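Local coordinates for protein Cd1 (Flavonifractor plautii, PDB 7D39) that binds flavin mononucleotide and probably acts as an ene-reductase that reduces flavones and flavonols, the first step of their breakdown by gut bacteria, at residues 75-89 with 130-144. Sequence-based numbering, arbitrary orientation.
With FMN (flavin mononucleotide), chain B.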
loop_
_atom_site.group_PDB
_atom_site.type_symbol
_atom_site.label_atom_id
_atom_site.label_comp_id
_atom_site.label_asym_id
_atom_site.label_seq_id
_atom_site.Cartn_x
_atom_site.Cartn_y
_atom_site.Cartn_z
ATOM N N ASP A 75 -13.409 -2.980 -7.276
ATOM C CA ASP A 75 -14.784 -3.049 -6.787
ATOM C C ASP A 75 -14.896 -4.032 -5.632
ATOM O O ASP A 75 -15.581 -3.761 -4.642
ATOM C CB ASP A 75 -15.758 -3.453 -7.902
ATOM C CG ASP A 75 -15.903 -2.401 -8.980
ATOM O OD1 ASP A 75 -16.082 -1.205 -8.659
ATOM O OD2 ASP A 75 -15.852 -2.776 -10.171
ATOM N N LYS A 76 -14.235 -5.186 -5.744
ATOM C CA LYS A 76 -14.318 -6.176 -4.671
ATOM C C LYS A 76 -13.699 -5.637 -3.394
ATOM O O LYS A 76 -14.252 -5.812 -2.304
ATOM C CB LYS A 76 -13.626 -7.482 -5.072
ATOM C CG LYS A 76 -14.140 -8.164 -6.341
ATOM C CD LYS A 76 -15.590 -8.603 -6.235
ATOM C CE LYS A 76 -15.796 -9.585 -5.121
ATOM N NZ LYS A 76 -17.134 -10.226 -5.236
HETATM N N MSE A 77 -12.549 -4.986 -3.505
HETATM C CA MSE A 77 -11.903 -4.464 -2.320
HETATM C C MSE A 77 -12.761 -3.381 -1.672
HETATM O O MSE A 77 -12.819 -3.290 -0.454
HETATM C CB MSE A 77 -10.524 -3.929 -2.659
HETATM C CG MSE A 77 -9.595 -5.002 -3.163
HETATM SE SE MSE A 77 -7.910 -4.293 -3.884
HETATM C CE MSE A 77 -6.847 -4.232 -2.234
ATOM N N LEU A 78 -13.452 -2.583 -2.492
ATOM C CA LEU A 78 -14.280 -1.506 -1.953
ATOM C C LEU A 78 -15.514 -2.041 -1.241
ATOM O O LEU A 78 -16.018 -1.397 -0.318
ATOM C CB LEU A 78 -14.694 -0.539 -3.071
ATOM C CG LEU A 78 -13.636 0.419 -3.641
ATOM C CD1 LEU A 78 -14.147 1.109 -4.888
ATOM C CD2 LEU A 78 -13.238 1.456 -2.600
ATOM N N ASP A 79 -16.023 -3.198 -1.659
ATOM C CA ASP A 79 -17.171 -3.798 -0.995
ATOM C C ASP A 79 -16.816 -4.473 0.321
ATOM O O ASP A 79 -17.728 -4.831 1.069
ATOM C CB ASP A 79 -17.848 -4.831 -1.898
ATOM C CG ASP A 79 -18.762 -4.205 -2.939
ATOM O OD1 ASP A 79 -19.170 -3.030 -2.772
ATOM O OD2 ASP A 79 -19.078 -4.907 -3.928
ATOM N N ALA A 80 -15.536 -4.676 0.609
ATOM C CA ALA A 80 -15.113 -5.364 1.824
ATOM C C ALA A 80 -14.937 -4.375 2.968
ATOM O O ALA A 80 -14.499 -3.241 2.770
ATOM C CB ALA A 80 -13.800 -6.115 1.595
ATOM N N ASP A 81 -15.288 -4.813 4.177
ATOM C CA ASP A 81 -15.041 -3.978 5.344
ATOM C C ASP A 81 -13.606 -4.113 5.832
ATOM O O ASP A 81 -13.072 -3.180 6.440
ATOM C CB ASP A 81 -16.023 -4.332 6.466
ATOM C CG ASP A 81 -17.481 -4.258 6.016
ATOM O OD1 ASP A 81 -17.969 -3.151 5.667
ATOM O OD2 ASP A 81 -18.151 -5.309 6.018
ATOM N N GLY A 82 -12.976 -5.254 5.561
ATOM C CA GLY A 82 -11.598 -5.495 5.939
ATOM C C GLY A 82 -10.986 -6.453 4.939
ATOM O O GLY A 82 -11.689 -7.226 4.282
ATOM N N ILE A 83 -9.661 -6.373 4.812
ATOM C CA ILE A 83 -8.917 -7.085 3.776
ATOM C C ILE A 83 -7.665 -7.697 4.380
ATOM O O ILE A 83 -6.945 -7.046 5.146
ATOM C CB ILE A 83 -8.514 -6.167 2.607
ATOM C CG1 ILE A 83 -9.721 -5.504 1.975
ATOM C CG2 ILE A 83 -7.726 -6.924 1.569
ATOM C CD1 ILE A 83 -9.338 -4.581 0.855
ATOM N N VAL A 84 -7.386 -8.935 3.981
ATOM C CA VAL A 84 -6.164 -9.651 4.319
ATOM C C VAL A 84 -5.478 -10.000 3.006
ATOM O O VAL A 84 -6.067 -10.664 2.145
ATOM C CB VAL A 84 -6.453 -10.915 5.152
ATOM C CG1 VAL A 84 -5.176 -11.539 5.647
ATOM C CG2 VAL A 84 -7.301 -10.554 6.315
ATOM N N PHE A 85 -4.265 -9.540 2.830
ATOM C CA PHE A 85 -3.519 -9.659 1.621
ATOM C C PHE A 85 -2.228 -10.401 1.890
ATOM O O PHE A 85 -1.388 -9.920 2.600
ATOM C CB PHE A 85 -3.220 -8.259 1.111
ATOM C CG PHE A 85 -2.936 -8.174 -0.342
ATOM C CD1 PHE A 85 -3.426 -7.139 -1.081
ATOM C CD2 PHE A 85 -2.175 -9.112 -0.961
ATOM C CE1 PHE A 85 -3.168 -7.053 -2.404
ATOM C CE2 PHE A 85 -1.905 -9.023 -2.282
ATOM C CZ PHE A 85 -2.397 -8.003 -3.007
ATOM N N SER A 86 -2.084 -11.570 1.313
ATOM C CA SER A 86 -0.873 -12.346 1.410
ATOM C C SER A 86 -0.023 -12.311 0.151
ATOM O O SER A 86 -0.474 -12.661 -0.872
ATOM C CB SER A 86 -1.197 -13.768 1.807
ATOM O OG SER A 86 -0.092 -14.483 2.209
ATOM N N THR A 87 1.213 -11.881 0.247
ATOM C CA THR A 87 2.050 -11.730 -0.932
ATOM C C THR A 87 3.347 -12.502 -0.774
ATOM O O THR A 87 3.946 -12.508 0.304
ATOM C CB THR A 87 2.387 -10.254 -1.202
ATOM O OG1 THR A 87 3.195 -10.157 -2.385
ATOM C CG2 THR A 87 3.156 -9.671 -0.041
ATOM N N PRO A 88 3.786 -13.191 -1.821
ATOM C CA PRO A 88 5.166 -13.689 -1.853
ATOM C C PRO A 88 6.146 -12.535 -1.714
ATOM O O PRO A 88 5.829 -11.382 -1.998
ATOM C CB PRO A 88 5.290 -14.338 -3.235
ATOM C CG PRO A 88 3.915 -14.421 -3.777
ATOM C CD PRO A 88 3.059 -13.437 -3.076
ATOM N N ILE A 89 7.355 -12.865 -1.291
ATOM C CA ILE A 89 8.473 -11.932 -1.279
ATOM C C ILE A 89 9.334 -12.220 -2.508
ATOM O O ILE A 89 9.760 -13.362 -2.716
ATOM C CB ILE A 89 9.290 -12.058 0.013
ATOM C CG1 ILE A 89 8.401 -11.794 1.220
ATOM C CG2 ILE A 89 10.489 -11.112 -0.032
ATOM C CD1 ILE A 89 9.087 -11.942 2.551
ATOM N N ASP A 130 -18.120 7.619 -6.498
ATOM C CA ASP A 130 -18.450 6.556 -5.548
ATOM C C ASP A 130 -18.331 6.647 -4.035
ATOM O O ASP A 130 -17.204 6.689 -3.512
ATOM C CB ASP A 130 -17.640 5.387 -6.106
ATOM C CG ASP A 130 -18.069 4.020 -5.537
ATOM O OD1 ASP A 130 -18.571 3.942 -4.398
ATOM O OD2 ASP A 130 -17.882 3.005 -6.240
ATOM N N PRO A 131 -19.444 6.685 -3.307
ATOM C CA PRO A 131 -19.352 6.783 -1.840
ATOM C C PRO A 131 -18.393 5.780 -1.231
ATOM O O PRO A 131 -17.635 6.121 -0.316
ATOM C CB PRO A 131 -20.793 6.519 -1.384
ATOM C CG PRO A 131 -21.629 6.828 -2.561
ATOM C CD PRO A 131 -20.819 6.458 -3.763
ATOM N N ARG A 132 -18.410 4.540 -1.722
ATOM C CA ARG A 132 -17.533 3.511 -1.177
ATOM C C ARG A 132 -16.088 3.976 -1.113
ATOM O O ARG A 132 -15.359 3.608 -0.188
ATOM C CB ARG A 132 -17.642 2.244 -2.022
ATOM C CG ARG A 132 -18.977 1.550 -1.912
ATOM C CD ARG A 132 -18.964 0.300 -2.741
ATOM N NE ARG A 132 -18.534 0.606 -4.099
ATOM C CZ ARG A 132 -18.129 -0.302 -4.975
ATOM N NH1 ARG A 132 -18.088 -1.589 -4.638
ATOM N NH2 ARG A 132 -17.757 0.079 -6.185
ATOM N N ILE A 133 -15.671 4.816 -2.063
ATOM C CA ILE A 133 -14.256 5.150 -2.213
ATOM C C ILE A 133 -13.704 5.829 -0.968
ATOM O O ILE A 133 -12.540 5.630 -0.609
ATOM C CB ILE A 133 -14.050 6.025 -3.459
ATOM C CG1 ILE A 133 -14.184 5.171 -4.715
ATOM C CG2 ILE A 133 -12.694 6.692 -3.406
ATOM C CD1 ILE A 133 -14.384 5.987 -5.962
ATOM N N LEU A 134 -14.507 6.666 -0.310
ATOM C CA LEU A 134 -14.051 7.374 0.880
ATOM C C LEU A 134 -14.357 6.638 2.179
ATOM O O LEU A 134 -13.942 7.098 3.245
ATOM C CB LEU A 134 -14.675 8.762 0.930
ATOM C CG LEU A 134 -14.101 9.684 -0.135
ATOM C CD1 LEU A 134 -14.735 11.069 -0.057
ATOM C CD2 LEU A 134 -12.598 9.759 0.046
ATOM N N LYS A 135 -15.067 5.514 2.115
ATOM C CA LYS A 135 -15.351 4.707 3.296
ATOM C C LYS A 135 -14.061 4.278 3.991
ATOM O O LYS A 135 -13.112 3.826 3.348
ATOM C CB LYS A 135 -16.155 3.475 2.873
ATOM C CG LYS A 135 -17.327 3.127 3.755
ATOM C CD LYS A 135 -17.571 1.610 3.764
ATOM C CE LYS A 135 -17.677 1.029 2.350
ATOM N NZ LYS A 135 -17.709 -0.471 2.326
ATOM N N ASP A 136 -14.024 4.418 5.313
ATOM C CA ASP A 136 -12.896 3.893 6.072
ATOM C C ASP A 136 -12.808 2.380 5.901
ATOM O O ASP A 136 -13.808 1.707 5.655
ATOM C CB ASP A 136 -13.041 4.242 7.551
ATOM C CG ASP A 136 -12.648 5.675 7.853
ATOM O OD1 ASP A 136 -11.734 6.205 7.184
ATOM O OD2 ASP A 136 -13.247 6.272 8.767
ATOM N N LYS A 137 -11.595 1.842 6.033
ATOM C CA LYS A 137 -11.361 0.419 5.794
ATOM C C LYS A 137 -10.126 -0.030 6.565
ATOM O O LYS A 137 -9.193 0.754 6.775
ATOM C CB LYS A 137 -11.185 0.105 4.290
ATOM C CG LYS A 137 -11.379 -1.381 3.944
ATOM C CD LYS A 137 -11.211 -1.669 2.460
ATOM C CE LYS A 137 -12.085 -0.769 1.595
ATOM N NZ LYS A 137 -13.532 -0.842 1.967
ATOM N N VAL A 138 -10.127 -1.304 6.985
ATOM C CA VAL A 138 -8.970 -1.917 7.639
ATOM C C VAL A 138 -8.374 -2.966 6.714
ATOM O O VAL A 138 -9.084 -3.603 5.927
ATOM C CB VAL A 138 -9.321 -2.553 9.005
ATOM C CG1 VAL A 138 -9.679 -1.482 10.044
ATOM C CG2 VAL A 138 -10.444 -3.554 8.848
ATOM N N ILE A 139 -7.057 -3.151 6.822
ATOM C CA ILE A 139 -6.312 -4.066 5.966
ATOM C C ILE A 139 -5.139 -4.623 6.759
ATOM O O ILE A 139 -4.534 -3.925 7.577
ATOM C CB ILE A 139 -5.827 -3.374 4.669
ATOM C CG1 ILE A 139 -5.143 -4.381 3.731
ATOM C CG2 ILE A 139 -4.890 -2.195 5.003
ATOM C CD1 ILE A 139 -5.188 -3.992 2.250
ATOM N N SER A 140 -4.827 -5.892 6.517
ATOM C CA SER A 140 -3.656 -6.535 7.083
ATOM C C SER A 140 -2.900 -7.254 5.979
ATOM O O SER A 140 -3.485 -7.695 4.981
ATOM C CB SER A 140 -4.036 -7.511 8.192
ATOM O OG SER A 140 -4.403 -6.798 9.372
ATOM N N PHE A 141 -1.590 -7.367 6.169
ATOM C CA PHE A 141 -0.703 -7.943 5.176
ATOM C C PHE A 141 0.113 -9.066 5.787
ATOM O O PHE A 141 0.478 -9.025 6.963
ATOM C CB PHE A 141 0.250 -6.890 4.615
ATOM C CG PHE A 141 -0.445 -5.745 3.935
ATOM C CD1 PHE A 141 -0.940 -5.891 2.654
ATOM C CD2 PHE A 141 -0.582 -4.527 4.569
ATOM C CE1 PHE A 141 -1.566 -4.838 2.019
ATOM C CE2 PHE A 141 -1.197 -3.454 3.925
ATOM C CZ PHE A 141 -1.696 -3.620 2.664
HETATM N N MSE A 142 0.414 -10.054 4.966
HETATM C CA MSE A 142 1.368 -11.081 5.334
HETATM C C MSE A 142 2.308 -11.212 4.155
HETATM O O MSE A 142 1.851 -11.316 3.029
HETATM C CB MSE A 142 0.668 -12.400 5.635
HETATM C CG MSE A 142 -0.384 -12.311 6.728
HETATM SE SE MSE A 142 -1.163 -14.081 7.149
HETATM C CE MSE A 142 -2.373 -14.223 5.623
ATOM N N SER A 143 3.612 -11.159 4.402
ATOM C CA SER A 143 4.615 -11.376 3.372
ATOM C C SER A 143 5.314 -12.688 3.677
ATOM O O SER A 143 5.800 -12.883 4.793
ATOM C CB SER A 143 5.633 -10.233 3.328
ATOM O OG SER A 143 5.000 -8.993 3.098
ATOM N N VAL A 144 5.338 -13.588 2.697
ATOM C CA VAL A 144 5.842 -14.948 2.874
ATOM C C VAL A 144 6.995 -15.164 1.910
ATOM O O VAL A 144 6.812 -15.085 0.691
ATOM C CB VAL A 144 4.746 -15.999 2.644
ATOM C CG1 VAL A 144 5.276 -17.386 2.975
ATOM C CG2 VAL A 144 3.493 -15.664 3.470
HETATM N N1 FMN B . 12.075 -15.365 -0.954
HETATM C C2 FMN B . 12.663 -14.621 -0.029
HETATM O O2 FMN B . 12.491 -15.088 1.100
HETATM N N3 FMN B . 13.370 -13.499 -0.338
HETATM C C4 FMN B . 13.447 -13.115 -1.633
HETATM O O4 FMN B . 14.041 -12.142 -2.060
HETATM C C4A FMN B . 12.803 -13.938 -2.668
HETATM N N5 FMN B . 12.844 -13.639 -3.943
HETATM C C5A FMN B . 12.236 -14.345 -4.894
HETATM C C6 FMN B . 12.287 -14.000 -6.233
HETATM C C7 FMN B . 11.647 -14.757 -7.205
HETATM C C7M FMN B . 11.724 -14.375 -8.660
HETATM C C8 FMN B . 10.913 -15.980 -6.800
HETATM C C8M FMN B . 10.234 -16.824 -7.844
HETATM C C9 FMN B . 10.877 -16.324 -5.459
HETATM C C9A FMN B . 11.498 -15.550 -4.500
HETATM N N10 FMN B . 11.474 -15.919 -3.151
HETATM C C10 FMN B . 12.095 -15.104 -2.235
HETATM C "C1'" FMN B . 10.707 -17.098 -2.766
HETATM C "C2'" FMN B . 9.207 -16.781 -2.696
HETATM O "O2'" FMN B . 8.888 -15.829 -1.700
HETATM C "C3'" FMN B . 8.381 -18.091 -2.532
HETATM O "O3'" FMN B . 8.543 -18.935 -3.639
HETATM C "C4'" FMN B . 6.885 -17.817 -2.242
HETATM O "O4'" FMN B . 6.669 -17.351 -0.922
HETATM C "C5'" FMN B . 6.053 -19.053 -2.541
HETATM O "O5'" FMN B . 4.704 -18.872 -2.278
HETATM P P FMN B . 3.487 -19.550 -2.865
HETATM O O1P FMN B . 2.352 -18.911 -2.390
HETATM O O2P FMN B . 3.582 -19.394 -4.258
HETATM O O3P FMN B . 3.601 -20.865 -2.319
#
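G82 to P88 pairs in register with V138 to V144 as parallel strands, their axes 4.6 Å apart and inclined by 12°, through a backbone ladder that starts with I83 N to V138 O and ends with I89 N to V144 O. On the face carrying I83, F85, I139 and F141, the F85 CB methylene lies 3.6 Å from F141 CD1, and I83 CG2 touches I139 CD1. On the other face the M142 chain, bent at its last torsion, lays CE against V84 CG1 and S86 CB. Ahead of the strands in the chain, polar contacts join the end of helix 70-79 to residues 130-137. R132 presents its guanidinium edge to three carboxylates: NH1 to D79 OD1 at 2.6 Å, from above that carboxylate plane (62° out of it); NH2 to D75 OD1 at 3.3 Å; and NE with NH2, side-on, both to the syn lone pair of D130 OD2. L78 CB lies over one guanidinium face, offset toward its rim, 3.9 Å from R132 CZ. With R132 replaced by alanine, D75, D79 and D130 would probably lose their shared counter-charge, and L78 CB the flat group packed against it. K137, its chain bent twice near its end, brings NZ nearly head-on to A80 O, 2.7 Å away, while K135 NZ binds L78 O at 3.3 Å; the two lysines thus bind carbonyls at the C-terminal end of helix 70-79 and in the link to strand 82-88. F98 of helix 96-109 packs on F85 and F141, whereas I197 of helix 184-202 touches V84. At the C-terminal strand ends, V144 O accepts from FMN O4' at 2.8 Å and I89 O from FMN O2'. Flavin held at the C-terminal edge of a five-stranded parallel sheet of order 2-1-3-4-5, with helices on both faces, is the flavodoxin-like fold.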